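Side-chain contacts in nickel-dependent hydrogenase large subunit (Allochromatium vinosum, PDB 3MYR), which catalyses the reversible oxidation of hydrogen at a nickel-iron centre, as the large subunit of a heterodimeric [NiFe] hydrogenase: residues B[111-114]-B[115-119]; B[251-255]-B[256-260]; B[407-410]-B[411-415]; B[416-419]-B[420-424]; B[521-525]-B[526-530]. All blocks are in the same frame, centred on the assembly; numbering follows the deposited sequence.

Contact 1 (B[111-114]-B[115-119]); sequences LHAL and DWVDV
The indole of Trp116 presents its N-H edge to one face of the His112 imidazole, NE1 lying 3.2 Å above that plane and displaced toward the rim, in an edge-to-face (T-shaped) pair with planes 64° apart. Asp115 CB lies over one face of the indole, toward its rim. At the imidazole edge, in its plane, sits Asp115 OD1, whose carboxylate stands almost perpendicular to the ring; the bond from His112 ND1 to Asp115 OD1, at 3.5 Å, is weak. A chi1 of -154° sets the His112 ring anti to the backbone N and beside the carbonyl carbon, facing the next turn. The setting is the passage from helix 86-112 into the turns that lead to helix 119-122. Here Ala113 O accepts two backbone bonds, from Trp116 N and Val117 N, each 2.8 Å long, while Asp115 N bonds to His112 O. Farther along, Leu114 CD2 rests 3.7 Å from Val119 CG2. Asp115 has stronger partners beyond the turn: OD1 is hydrogen-bonded to His550 ND1 and OD2 is salt-bridged to Arg12. The far nitrogen of His112, NE2, is hydrogen-bonded to Thr430.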
loop_
_atom_site.group_PDB
_atom_site.type_symbol
_atom_site.label_atom_id
_atom_site.label_comp_id
_atom_site.label_asym_id
_atom_site.label_seq_id
_atom_site.Cartn_x
_atom_site.Cartn_y
_atom_site.Cartn_z
ATOM N N LEU B 111 -9.154 -7.774 -1.336
ATOM C CA LEU B 111 -9.475 -7.248 0.016
ATOM C C LEU B 111 -10.980 -7.099 0.298
ATOM O O LEU B 111 -11.432 -7.477 1.373
ATOM C CB LEU B 111 -8.754 -5.920 0.328
ATOM C CG LEU B 111 -7.214 -5.949 0.040
ATOM C CD1 LEU B 111 -6.557 -4.644 0.571
ATOM C CD2 LEU B 111 -6.503 -7.051 0.633
ATOM N N HIS B 112 -11.766 -6.638 -0.668
ATOM C CA HIS B 112 -13.135 -6.261 -0.382
ATOM C C HIS B 112 -14.089 -7.418 -0.728
ATOM O O HIS B 112 -15.049 -7.693 0.006
ATOM C CB HIS B 112 -13.539 -5.019 -1.256
ATOM C CG HIS B 112 -14.645 -4.167 -0.656
ATOM N ND1 HIS B 112 -15.301 -4.481 0.520
ATOM C CD2 HIS B 112 -15.189 -3.000 -1.076
ATOM C CE1 HIS B 112 -16.168 -3.514 0.828
ATOM N NE2 HIS B 112 -16.089 -2.590 -0.114
ATOM N N ALA B 113 -13.831 -8.119 -1.823
ATOM C CA ALA B 113 -14.883 -8.939 -2.451
ATOM C C ALA B 113 -15.404 -10.083 -1.519
ATOM O O ALA B 113 -16.621 -10.410 -1.558
ATOM C CB ALA B 113 -14.394 -9.487 -3.724
ATOM N N LEU B 114 -14.536 -10.621 -0.632
ATOM C CA LEU B 114 -14.980 -11.686 0.276
ATOM C C LEU B 114 -16.012 -11.242 1.324
ATOM O O LEU B 114 -16.598 -12.100 2.017
ATOM C CB LEU B 114 -13.833 -12.427 0.954
ATOM C CG LEU B 114 -12.882 -13.162 -0.019
ATOM C CD1 LEU B 114 -11.775 -13.920 0.756
ATOM C CD2 LEU B 114 -13.623 -14.113 -0.980
ATOM N N ASP B 115 -16.246 -9.930 1.428
ATOM C CA ASP B 115 -17.393 -9.409 2.179
ATOM C C ASP B 115 -18.736 -9.628 1.478
ATOM O O ASP B 115 -19.796 -9.509 2.107
ATOM C CB ASP B 115 -17.293 -7.900 2.507
ATOM C CG ASP B 115 -16.062 -7.545 3.381
ATOM O OD1 ASP B 115 -15.662 -6.327 3.456
ATOM O OD2 ASP B 115 -15.450 -8.487 3.927
ATOM N N TRP B 116 -18.717 -9.825 0.179
ATOM C CA TRP B 116 -19.945 -9.749 -0.620
ATOM C C TRP B 116 -20.140 -11.085 -1.315
ATOM O O TRP B 116 -21.227 -11.343 -1.843
ATOM C CB TRP B 116 -19.841 -8.679 -1.735
ATOM C CG TRP B 116 -19.416 -7.336 -1.294
ATOM C CD1 TRP B 116 -18.146 -6.790 -1.371
ATOM C CD2 TRP B 116 -20.241 -6.354 -0.646
ATOM N NE1 TRP B 116 -18.162 -5.525 -0.837
ATOM C CE2 TRP B 116 -19.419 -5.239 -0.369
ATOM C CE3 TRP B 116 -21.602 -6.314 -0.275
ATOM C CZ2 TRP B 116 -19.918 -4.072 0.261
ATOM C CZ3 TRP B 116 -22.092 -5.177 0.361
ATOM C CH2 TRP B 116 -21.244 -4.071 0.636
ATOM N N VAL B 117 -19.032 -11.828 -1.482
ATOM C CA VAL B 117 -18.988 -13.067 -2.267
ATOM C C VAL B 117 -18.791 -14.244 -1.318
ATOM O O VAL B 117 -17.870 -14.235 -0.483
ATOM C CB VAL B 117 -17.800 -13.029 -3.256
ATOM C CG1 VAL B 117 -17.505 -14.407 -3.850
ATOM C CG2 VAL B 117 -18.050 -11.968 -4.358
ATOM N N ASP B 118 -19.681 -15.226 -1.403
ATOM C CA ASP B 118 -19.604 -16.427 -0.568
ATOM C C ASP B 118 -18.887 -17.554 -1.343
ATOM O O ASP B 118 -19.418 -18.138 -2.287
ATOM C CB ASP B 118 -21.030 -16.820 -0.165
ATOM C CG ASP B 118 -21.077 -18.000 0.823
ATOM O OD1 ASP B 118 -20.117 -18.794 0.862
ATOM O OD2 ASP B 118 -22.125 -18.180 1.493
ATOM N N VAL B 119 -17.686 -17.883 -0.933
ATOM C CA VAL B 119 -16.918 -18.856 -1.664
ATOM C C VAL B 119 -17.477 -20.274 -1.574
ATOM O O VAL B 119 -17.360 -21.036 -2.521
ATOM C CB VAL B 119 -15.468 -18.860 -1.121
ATOM C CG1 VAL B 119 -14.730 -20.066 -1.718
ATOM C CG2 VAL B 119 -14.800 -17.535 -1.587
#

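Contact 2 (B[251-255]-B[256-260])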
loop_
_atom_site.group_PDB
_atom_site.type_symbol
_atom_site.label_atom_id
_atom_site.label_comp_id
_atom_site.label_asym_id
_atom_site.label_seq_id
_atom_site.Cartn_x
_atom_site.Cartn_y
_atom_site.Cartn_z
ATOM N N THR B 251 -8.255 -3.006 -20.711
ATOM C CA THR B 251 -9.137 -4.119 -20.963
ATOM C C THR B 251 -9.632 -4.697 -19.641
ATOM O O THR B 251 -10.803 -5.034 -19.523
ATOM C CB THR B 251 -8.367 -5.241 -21.713
ATOM O OG1 THR B 251 -7.968 -4.684 -22.942
ATOM C CG2 THR B 251 -9.301 -6.458 -22.076
ATOM N N PHE B 252 -8.749 -4.837 -18.651
ATOM C CA PHE B 252 -9.173 -5.527 -17.389
ATOM C C PHE B 252 -10.171 -4.654 -16.633
ATOM O O PHE B 252 -11.206 -5.150 -16.126
ATOM C CB PHE B 252 -7.994 -5.910 -16.512
ATOM C CG PHE B 252 -8.305 -6.941 -15.471
ATOM C CD1 PHE B 252 -8.733 -6.555 -14.179
ATOM C CD2 PHE B 252 -8.228 -8.284 -15.766
ATOM C CE1 PHE B 252 -9.077 -7.566 -13.207
ATOM C CE2 PHE B 252 -8.560 -9.273 -14.789
ATOM C CZ PHE B 252 -8.920 -8.885 -13.501
ATOM N N VAL B 253 -9.938 -3.338 -16.655
ATOM C CA VAL B 253 -10.894 -2.413 -15.988
ATOM C C VAL B 253 -12.242 -2.424 -16.691
ATOM O O VAL B 253 -13.294 -2.602 -16.038
ATOM C CB VAL B 253 -10.322 -0.939 -15.917
ATOM C CG1 VAL B 253 -11.375 0.086 -15.411
ATOM C CG2 VAL B 253 -9.083 -0.914 -15.027
ATOM N N ASP B 254 -12.245 -2.255 -18.016
ATOM C CA ASP B 254 -13.502 -2.169 -18.753
ATOM C C ASP B 254 -14.306 -3.473 -18.668
ATOM O O ASP B 254 -15.500 -3.436 -18.704
ATOM C CB ASP B 254 -13.288 -1.938 -20.256
ATOM C CG ASP B 254 -12.884 -0.548 -20.590
ATOM O OD1 ASP B 254 -12.387 -0.345 -21.749
ATOM O OD2 ASP B 254 -12.999 0.312 -19.692
ATOM N N GLN B 255 -13.632 -4.603 -18.768
ATOM C CA GLN B 255 -14.311 -5.847 -19.022
ATOM C C GLN B 255 -14.433 -6.695 -17.770
ATOM O O GLN B 255 -15.195 -7.649 -17.786
ATOM C CB GLN B 255 -13.515 -6.691 -20.069
ATOM C CG GLN B 255 -13.568 -6.026 -21.481
ATOM C CD GLN B 255 -13.069 -6.936 -22.605
ATOM O OE1 GLN B 255 -12.428 -7.950 -22.384
ATOM N NE2 GLN B 255 -13.357 -6.554 -23.811
ATOM N N VAL B 256 -13.580 -6.505 -16.767
ATOM C CA VAL B 256 -13.711 -7.385 -15.603
ATOM C C VAL B 256 -14.168 -6.564 -14.353
ATOM O O VAL B 256 -15.232 -6.803 -13.806
ATOM C CB VAL B 256 -12.389 -8.160 -15.295
ATOM C CG1 VAL B 256 -12.536 -9.110 -14.120
ATOM C CG2 VAL B 256 -11.863 -8.922 -16.575
ATOM N N TYR B 257 -13.347 -5.618 -13.913
ATOM C CA TYR B 257 -13.577 -4.911 -12.659
ATOM C C TYR B 257 -14.912 -4.079 -12.690
ATOM O O TYR B 257 -15.750 -4.216 -11.829
ATOM C CB TYR B 257 -12.383 -3.986 -12.445
ATOM C CG TYR B 257 -12.458 -3.061 -11.228
ATOM C CD1 TYR B 257 -13.228 -3.392 -10.101
ATOM C CD2 TYR B 257 -11.705 -1.876 -11.182
ATOM C CE1 TYR B 257 -13.272 -2.542 -8.990
ATOM C CE2 TYR B 257 -11.706 -1.042 -10.072
ATOM C CZ TYR B 257 -12.499 -1.379 -8.982
ATOM O OH TYR B 257 -12.516 -0.524 -7.883
ATOM N N VAL B 258 -15.073 -3.165 -13.651
ATOM C CA VAL B 258 -16.241 -2.327 -13.589
ATOM C C VAL B 258 -17.556 -3.145 -13.748
ATOM O O VAL B 258 -18.505 -2.885 -13.025
ATOM C CB VAL B 258 -16.172 -1.180 -14.632
ATOM C CG1 VAL B 258 -17.479 -0.386 -14.667
ATOM C CG2 VAL B 258 -14.970 -0.303 -14.373
ATOM N N PRO B 259 -17.658 -4.060 -14.752
ATOM C CA PRO B 259 -18.951 -4.762 -14.852
ATOM C C PRO B 259 -19.263 -5.658 -13.607
ATOM O O PRO B 259 -20.441 -5.758 -13.202
ATOM C CB PRO B 259 -18.792 -5.629 -16.128
ATOM C CG PRO B 259 -17.733 -4.873 -16.953
ATOM C CD PRO B 259 -16.751 -4.421 -15.872
ATOM N N ASP B 260 -18.224 -6.228 -12.977
ATOM C CA ASP B 260 -18.425 -7.048 -11.750
ATOM C C ASP B 260 -18.907 -6.167 -10.633
ATOM O O ASP B 260 -19.828 -6.533 -9.949
ATOM C CB ASP B 260 -17.127 -7.684 -11.232
ATOM C CG ASP B 260 -16.703 -8.918 -12.035
ATOM O OD1 ASP B 260 -17.409 -9.328 -12.996
ATOM O OD2 ASP B 260 -15.652 -9.493 -11.692
HETATM O O HOH W 1 -17.222 -8.888 -15.613
#
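Val256 sits squarely over one face of the Phe252 ring, one helical turn on. Its CB lies 3.9 Å from the ring centroid and only 7° off the normal, a CH-pi contact, and its two methyls spread over the same face: CG1 comes within 3.7 Å of Phe252 CZ, while CG2 leans on CD2 and CE2. With CG anti to the backbone N (chi1 -162°), the Phe252 side chain runs forward along the helix and brings its ring under the valine. A second apolar pair, Val253 CG1 against Val258 CG2 at 3.8 Å, spans five residues, a spacing that reflects the backbone beneath. Phe252 O accepts from both Val256 N and Tyr257 N, and Val253 O takes the N-H of Val258 at 3.0 Å, so the helix widens into a pi-type turn. Pro259, which has no N-H to give, follows at a kink, its CG 3.2 Å from Asp254 O. A water lies 2.7 Å from Asp260 OD1 and 3.2 Å from Gln255 O, within bonding distance of both. Around this part of helix 236-265, Phe252 stacks on Trp197 of helix 181-201 and meets Trp140 edge-to-face, Val253 and Tyr257 pack on helices 86-112 and 426-456, and Asp254 is salt-bridged to Lys438.

Contact 3 (B[407-410]-B[411-415]); sequences ELVD and STLSR
Successive backbone bonds of regular alpha-helical i to i+4 type join 407-410 to 411-415, from Ser411 N to Glu407 O, Thr412 N to Leu408 O, Leu413 N to Val409 O and Ser414 N to Asp410 O, all between 2.8 and 2.9 Å. Upon this ladder the Thr412 hydroxyl adds a further bond, OG1 donating to Leu408 O at 2.8 Å. The same carbonyl oxygen is therefore gripped twice by one residue, with N and OG1 of Thr412 arriving from opposite faces of the carbonyl plane. The torsion responsible sets OG1 beside the backbone N and anti to the carbonyl carbon (chi1 -63°), which turns the hydroxyl back toward the preceding turn. Ser411 behaves differently: its OG sits between N and the carbonyl carbon (chi1 74°), 3.1 Å from Glu407 O and 3.4 Å from Leu408 O. On the buried side, Val409 and Leu413 lie side by side and point the same way, CG1 of the valine 3.8 Å from CD1 of the leucine. Val409 and Thr412 also pack on Leu435 of helix 426-456, and Asp410 OD1 is hydrogen-bonded to Tyr398 of helix 390-399. The whole is typical of an amphipathic surface helix, here helix 403-416, with an apolar i to i+4 pair on the buried side, charged and hydroxyl groups at the surface, and a threonine side chain bonded back to its own helix.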
loop_
_atom_site.group_PDB
_atom_site.type_symbol
_atom_site.label_atom_id
_atom_site.label_comp_id
_atom_site.label_asym_id
_atom_site.label_seq_id
_atom_site.Cartn_x
_atom_site.Cartn_y
_atom_site.Cartn_z
ATOM N N GLU B 407 -21.350 11.338 -16.687
ATOM C CA GLU B 407 -21.961 10.260 -17.464
ATOM C C GLU B 407 -21.876 8.932 -16.705
ATOM O O GLU B 407 -22.832 8.191 -16.644
ATOM C CB GLU B 407 -21.171 10.114 -18.733
ATOM C CG GLU B 407 -21.794 9.438 -19.966
ATOM C CD GLU B 407 -20.975 9.799 -21.276
ATOM O OE1 GLU B 407 -21.593 10.206 -22.304
ATOM O OE2 GLU B 407 -19.702 9.720 -21.277
ATOM N N LEU B 408 -20.728 8.644 -16.125
ATOM C CA LEU B 408 -20.559 7.370 -15.431
ATOM C C LEU B 408 -21.406 7.354 -14.172
ATOM O O LEU B 408 -21.943 6.332 -13.846
ATOM C CB LEU B 408 -19.102 7.123 -15.020
ATOM C CG LEU B 408 -18.131 6.810 -16.167
ATOM C CD1 LEU B 408 -16.657 6.938 -15.648
ATOM C CD2 LEU B 408 -18.452 5.400 -16.739
ATOM N N VAL B 409 -21.398 8.437 -13.393
ATOM C CA VAL B 409 -22.189 8.480 -12.176
ATOM C C VAL B 409 -23.700 8.357 -12.527
ATOM O O VAL B 409 -24.400 7.500 -11.978
ATOM C CB VAL B 409 -21.913 9.737 -11.304
ATOM C CG1 VAL B 409 -23.009 9.879 -10.266
ATOM C CG2 VAL B 409 -20.491 9.646 -10.594
ATOM N N ASP B 410 -24.168 9.177 -13.462
ATOM C CA ASP B 410 -25.568 9.089 -13.941
ATOM C C ASP B 410 -25.954 7.728 -14.495
ATOM O O ASP B 410 -26.999 7.225 -14.145
ATOM C CB ASP B 410 -25.926 10.186 -14.963
ATOM C CG ASP B 410 -25.874 11.591 -14.336
ATOM O OD1 ASP B 410 -25.923 11.689 -13.070
ATOM O OD2 ASP B 410 -25.796 12.589 -15.103
ATOM N N SER B 411 -25.135 7.130 -15.355
ATOM C CA SER B 411 -25.504 5.825 -15.879
ATOM C C SER B 411 -25.408 4.720 -14.786
ATOM O O SER B 411 -26.245 3.833 -14.738
ATOM C CB SER B 411 -24.692 5.461 -17.126
ATOM O OG SER B 411 -23.396 5.133 -16.683
ATOM N N THR B 412 -24.477 4.847 -13.832
ATOM C CA THR B 412 -24.467 3.908 -12.730
ATOM C C THR B 412 -25.725 3.999 -11.870
ATOM O O THR B 412 -26.361 2.956 -11.550
ATOM C CB THR B 412 -23.239 4.134 -11.841
ATOM O OG1 THR B 412 -22.051 3.876 -12.609
ATOM C CG2 THR B 412 -23.289 3.305 -10.558
ATOM N N LEU B 413 -26.089 5.220 -11.474
ATOM C CA LEU B 413 -27.248 5.382 -10.564
ATOM C C LEU B 413 -28.518 4.959 -11.293
ATOM O O LEU B 413 -29.452 4.358 -10.729
ATOM C CB LEU B 413 -27.411 6.856 -10.133
ATOM C CG LEU B 413 -26.306 7.332 -9.192
ATOM C CD1 LEU B 413 -26.449 8.830 -8.926
ATOM C CD2 LEU B 413 -26.397 6.495 -7.913
ATOM N N SER B 414 -28.551 5.285 -12.571
ATOM C CA SER B 414 -29.685 4.889 -13.342
ATOM C C SER B 414 -29.830 3.328 -13.501
ATOM O O SER B 414 -30.936 2.791 -13.364
ATOM C CB SER B 414 -29.727 5.694 -14.647
ATOM O OG SER B 414 -30.261 4.928 -15.705
ATOM N N ARG B 415 -28.732 2.617 -13.756
ATOM C CA ARG B 415 -28.774 1.173 -13.841
ATOM C C ARG B 415 -29.279 0.574 -12.535
ATOM O O ARG B 415 -29.929 -0.427 -12.560
ATOM C CB ARG B 415 -27.381 0.577 -14.042
ATOM C CG ARG B 415 -26.714 0.948 -15.322
ATOM C CD ARG B 415 -25.461 0.059 -15.467
ATOM N NE ARG B 415 -25.866 -1.350 -15.546
ATOM C CZ ARG B 415 -25.420 -2.197 -16.474
ATOM N NH1 ARG B 415 -24.517 -1.783 -17.359
ATOM N NH2 ARG B 415 -25.860 -3.456 -16.497
#

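Contact 4 (B[416-419]-B[420-424]); sequences LDLP and VDALY
A type I beta turn, 419-422, in the connection between helices 403-416 and 426-456 brings Leu418 and Pro419 against Ala422. The preceding helix ends in a Schellman motif, with Asp417 at positive phi, and the chain then extends through Leu418 and Pro419 before curling into a short run of helical phi/psi at 420-423. Ala422 N donates to Pro419 O at 2.9 Å; the donor stands above the carbonyl plane, 48° out of it, in the i to i+3 closure of the turn. Next in the same curl, Leu423 N bonds to Val420 O at 3.0 Å. The alanine methyl serves as the apolar meeting point: Ala422 CB lies 3.8 Å from Leu418 CB and 4.1 Å from the ring carbon CD of Pro419. On the outer side, Asp421 OD1 bends back to within 3.6 Å of Pro419 CG, at the CG and CB side of the proline ring, because chi1 of 88° sets its CG between the backbone N and the carbonyl carbon. Leu423 continues inward to Val409 and to Leu395 of helix 390-399. Cohesion across this turn thus rests on one backbone bond and a few methyl and methylene contacts, while the carboxylate of Asp421 meets only carbon across it.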
loop_
_atom_site.group_PDB
_atom_site.type_symbol
_atom_site.label_atom_id
_atom_site.label_comp_id
_atom_site.label_asym_id
_atom_site.label_seq_id
_atom_site.Cartn_x
_atom_site.Cartn_y
_atom_site.Cartn_z
ATOM N N LEU B 416 -28.849 1.115 -11.397
ATOM C CA LEU B 416 -29.181 0.573 -10.080
ATOM C C LEU B 416 -30.528 1.055 -9.619
ATOM O O LEU B 416 -31.023 0.608 -8.582
ATOM C CB LEU B 416 -28.111 0.978 -9.064
ATOM C CG LEU B 416 -26.789 0.293 -9.466
ATOM C CD1 LEU B 416 -25.654 0.807 -8.645
ATOM C CD2 LEU B 416 -26.905 -1.290 -9.319
ATOM N N ASP B 417 -31.074 2.021 -10.364
ATOM C CA ASP B 417 -32.278 2.758 -9.985
ATOM C C ASP B 417 -32.104 3.428 -8.621
ATOM O O ASP B 417 -32.888 3.215 -7.730
ATOM C CB ASP B 417 -33.514 1.811 -10.011
ATOM C CG ASP B 417 -34.847 2.570 -9.798
ATOM O OD1 ASP B 417 -34.937 3.767 -10.218
ATOM O OD2 ASP B 417 -35.774 2.022 -9.127
ATOM N N LEU B 418 -31.042 4.206 -8.423
ATOM C CA LEU B 418 -30.815 4.813 -7.116
ATOM C C LEU B 418 -30.755 6.328 -7.289
ATOM O O LEU B 418 -30.356 6.814 -8.339
ATOM C CB LEU B 418 -29.480 4.321 -6.537
ATOM C CG LEU B 418 -29.413 2.855 -6.094
ATOM C CD1 LEU B 418 -27.969 2.507 -5.817
ATOM C CD2 LEU B 418 -30.328 2.579 -4.844
ATOM N N PRO B 419 -31.061 7.071 -6.237
ATOM C CA PRO B 419 -30.970 8.524 -6.316
ATOM C C PRO B 419 -29.520 8.995 -5.984
ATOM O O PRO B 419 -28.689 8.211 -5.480
ATOM C CB PRO B 419 -31.969 8.959 -5.240
ATOM C CG PRO B 419 -31.780 7.878 -4.146
ATOM C CD PRO B 419 -31.457 6.607 -4.883
ATOM N N VAL B 420 -29.230 10.257 -6.257
ATOM C CA VAL B 420 -27.896 10.813 -6.054
ATOM C C VAL B 420 -27.469 10.636 -4.597
ATOM O O VAL B 420 -26.299 10.451 -4.282
ATOM C CB VAL B 420 -27.850 12.338 -6.427
ATOM C CG1 VAL B 420 -26.470 12.909 -6.084
ATOM C CG2 VAL B 420 -28.093 12.514 -7.923
ATOM N N ASP B 421 -28.405 10.665 -3.680
ATOM C CA ASP B 421 -27.951 10.486 -2.335
ATOM C C ASP B 421 -27.474 9.075 -1.926
ATOM O O ASP B 421 -26.863 8.940 -0.874
ATOM C CB ASP B 421 -28.862 11.169 -1.301
ATOM C CG ASP B 421 -29.973 10.269 -0.858
ATOM O OD1 ASP B 421 -31.022 10.304 -1.554
ATOM O OD2 ASP B 421 -29.770 9.498 0.144
ATOM N N ALA B 422 -27.696 8.048 -2.752
ATOM C CA ALA B 422 -27.048 6.756 -2.546
ATOM C C ALA B 422 -25.525 6.808 -2.796
ATOM O O ALA B 422 -24.809 5.915 -2.383
ATOM C CB ALA B 422 -27.710 5.651 -3.412
ATOM N N LEU B 423 -25.005 7.875 -3.380
ATOM C CA LEU B 423 -23.521 8.008 -3.453
ATOM C C LEU B 423 -22.911 8.081 -2.062
ATOM O O LEU B 423 -21.802 7.577 -1.841
ATOM C CB LEU B 423 -23.118 9.266 -4.221
ATOM C CG LEU B 423 -23.526 9.158 -5.683
ATOM C CD1 LEU B 423 -23.233 10.455 -6.437
ATOM C CD2 LEU B 423 -22.766 8.012 -6.304
ATOM N N TYR B 424 -23.637 8.701 -1.123
ATOM C CA TYR B 424 -23.118 8.942 0.234
ATOM C C TYR B 424 -23.298 7.714 1.111
ATOM O O TYR B 424 -24.229 7.644 1.912
ATOM C CB TYR B 424 -23.839 10.114 0.832
ATOM C CG TYR B 424 -23.648 11.345 -0.004
ATOM C CD1 TYR B 424 -24.657 11.802 -0.847
ATOM C CD2 TYR B 424 -22.485 12.089 0.088
ATOM C CE1 TYR B 424 -24.510 12.975 -1.588
ATOM C CE2 TYR B 424 -22.353 13.298 -0.601
ATOM C CZ TYR B 424 -23.320 13.700 -1.472
ATOM O OH TYR B 424 -23.147 14.879 -2.151
#

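Contact 5 (B[521-525]-B[526-530]); sequences GQAGA and YEAAL
Polar contact centres on the carboxylate of Glu527, which reaches back to the residue just before its own helix: Gly524 N donates to Glu527 OE2 at 3.1 Å, with an N-H...O angle of 161°. The donor uses the anti side of the oxygen and lies 23° out of the carboxylate plane. Because Gly524 is the N-cap residue, this bond from the third residue of the helix back to the cap backbone N is the side-chain half of a capping box. With chi1 of -62° CG of Glu527 lies beside the backbone N, and the extended chain beyond it carries the carboxylate back to the cap. Both oxygens have further partners, OE2 in a salt bridge with Arg517 and OE1 in hydrogen bonds to Tyr373 OH and Ser33 N, so the charge is probably well compensated. Among backbone bonds, Ala528 N to Gly524 O and Ala529 N to Ala525 O, both 2.8 Å, start the helix. Apolar contact is lighter: Ala523 CB lies 3.8 Å from Glu527 CB. Helix 525-531 is wedged between helices 509-514 and 543-551 and strand 27-35; Tyr526 touches all three, its side chain about 7 Å from the bound nickel-iron centre, and Leu530 packs on the last two.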
loop_
_atom_site.group_PDB
_atom_site.type_symbol
_atom_site.label_atom_id
_atom_site.label_comp_id
_atom_site.label_asym_id
_atom_site.label_seq_id
_atom_site.Cartn_x
_atom_site.Cartn_y
_atom_site.Cartn_z
ATOM N N GLY B 521 -15.399 15.691 20.798
ATOM C CA GLY B 521 -16.031 14.389 20.658
ATOM C C GLY B 521 -16.459 14.100 19.200
ATOM O O GLY B 521 -17.232 13.161 18.956
ATOM N N GLN B 522 -15.955 14.873 18.224
ATOM C CA GLN B 522 -16.349 14.681 16.826
ATOM C C GLN B 522 -15.607 13.460 16.240
ATOM O O GLN B 522 -14.382 13.401 16.232
ATOM C CB GLN B 522 -16.002 15.924 16.032
ATOM C CG GLN B 522 -16.611 15.981 14.686
ATOM C CD GLN B 522 -16.152 17.202 13.872
ATOM O OE1 GLN B 522 -16.618 17.407 12.745
ATOM N NE2 GLN B 522 -15.174 17.927 14.374
ATOM N N ALA B 523 -16.375 12.492 15.758
ATOM C CA ALA B 523 -15.865 11.209 15.273
ATOM C C ALA B 523 -15.185 11.373 13.913
ATOM O O ALA B 523 -15.570 12.275 13.133
ATOM C CB ALA B 523 -17.060 10.159 15.166
ATOM N N GLY B 524 -14.253 10.460 13.585
ATOM C CA GLY B 524 -13.718 10.392 12.243
ATOM C C GLY B 524 -14.601 9.604 11.262
ATOM O O GLY B 524 -15.588 8.985 11.672
ATOM N N ALA B 525 -14.211 9.584 9.968
ATOM C CA ALA B 525 -15.042 8.961 8.909
ATOM C C ALA B 525 -15.447 7.498 9.219
ATOM O O ALA B 525 -16.626 7.165 9.137
ATOM C CB ALA B 525 -14.423 9.079 7.572
ATOM N N TYR B 526 -14.498 6.658 9.631
ATOM C CA TYR B 526 -14.851 5.221 9.842
ATOM C C TYR B 526 -15.881 5.169 10.955
ATOM O O TYR B 526 -16.845 4.440 10.907
ATOM C CB TYR B 526 -13.648 4.414 10.340
ATOM C CG TYR B 526 -12.542 4.133 9.332
ATOM C CD1 TYR B 526 -12.497 4.777 8.084
ATOM C CD2 TYR B 526 -11.531 3.245 9.645
ATOM C CE1 TYR B 526 -11.474 4.503 7.158
ATOM C CE2 TYR B 526 -10.499 2.958 8.714
ATOM C CZ TYR B 526 -10.448 3.628 7.506
ATOM O OH TYR B 526 -9.350 3.459 6.672
ATOM N N GLU B 527 -15.609 5.905 12.019
ATOM C CA GLU B 527 -16.447 5.870 13.198
ATOM C C GLU B 527 -17.860 6.410 12.883
ATOM O O GLU B 527 -18.879 5.803 13.261
ATOM C CB GLU B 527 -15.751 6.646 14.359
ATOM C CG GLU B 527 -14.379 6.050 14.832
ATOM C CD GLU B 527 -13.647 7.029 15.790
ATOM O OE1 GLU B 527 -12.878 6.592 16.682
ATOM O OE2 GLU B 527 -13.877 8.260 15.676
ATOM N N ALA B 528 -17.933 7.512 12.149
ATOM C CA ALA B 528 -19.239 8.094 11.849
ATOM C C ALA B 528 -19.945 7.167 10.848
ATOM O O ALA B 528 -21.179 7.040 10.888
ATOM C CB ALA B 528 -19.109 9.515 11.260
ATOM N N ALA B 529 -19.177 6.473 9.996
ATOM C CA ALA B 529 -19.772 5.565 8.999
ATOM C C ALA B 529 -20.489 4.367 9.683
ATOM O O ALA B 529 -21.586 3.995 9.278
ATOM C CB ALA B 529 -18.694 5.061 8.034
ATOM N N LEU B 530 -19.810 3.695 10.608
ATOM C CA LEU B 530 -20.394 2.633 11.385
ATOM C C LEU B 530 -21.561 3.115 12.227
ATOM O O LEU B 530 -22.507 2.330 12.460
ATOM C CB LEU B 530 -19.347 2.004 12.303
ATOM C CG LEU B 530 -18.248 1.250 11.452
ATOM C CD1 LEU B 530 -17.231 0.562 12.375
ATOM C CD2 LEU B 530 -18.893 0.208 10.493
#

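Overall arrangement
Along the chain the five contacts follow one another in series, and all are local. Contacts 3 and 4 are the one pair that touches, their centres about 9 Å apart: Leu413 O and Leu418 N make a probable hydrogen bond, and Leu413 CD1 packs on Val420, so helix 403-416 and the turn after it form one unit. Contact 2, on helix 236-265, lies about 16 Å from contact 3 between centres, and helix 426-456 is packed against both. Contact 1 lies at the C-terminal side of helix 86-112, which also packs on contact 2. Contact 5 is about 32 Å from contact 2 between centres. Helix 543-551 borders both contact 1 and contact 5, the latter close to the nickel-iron centre.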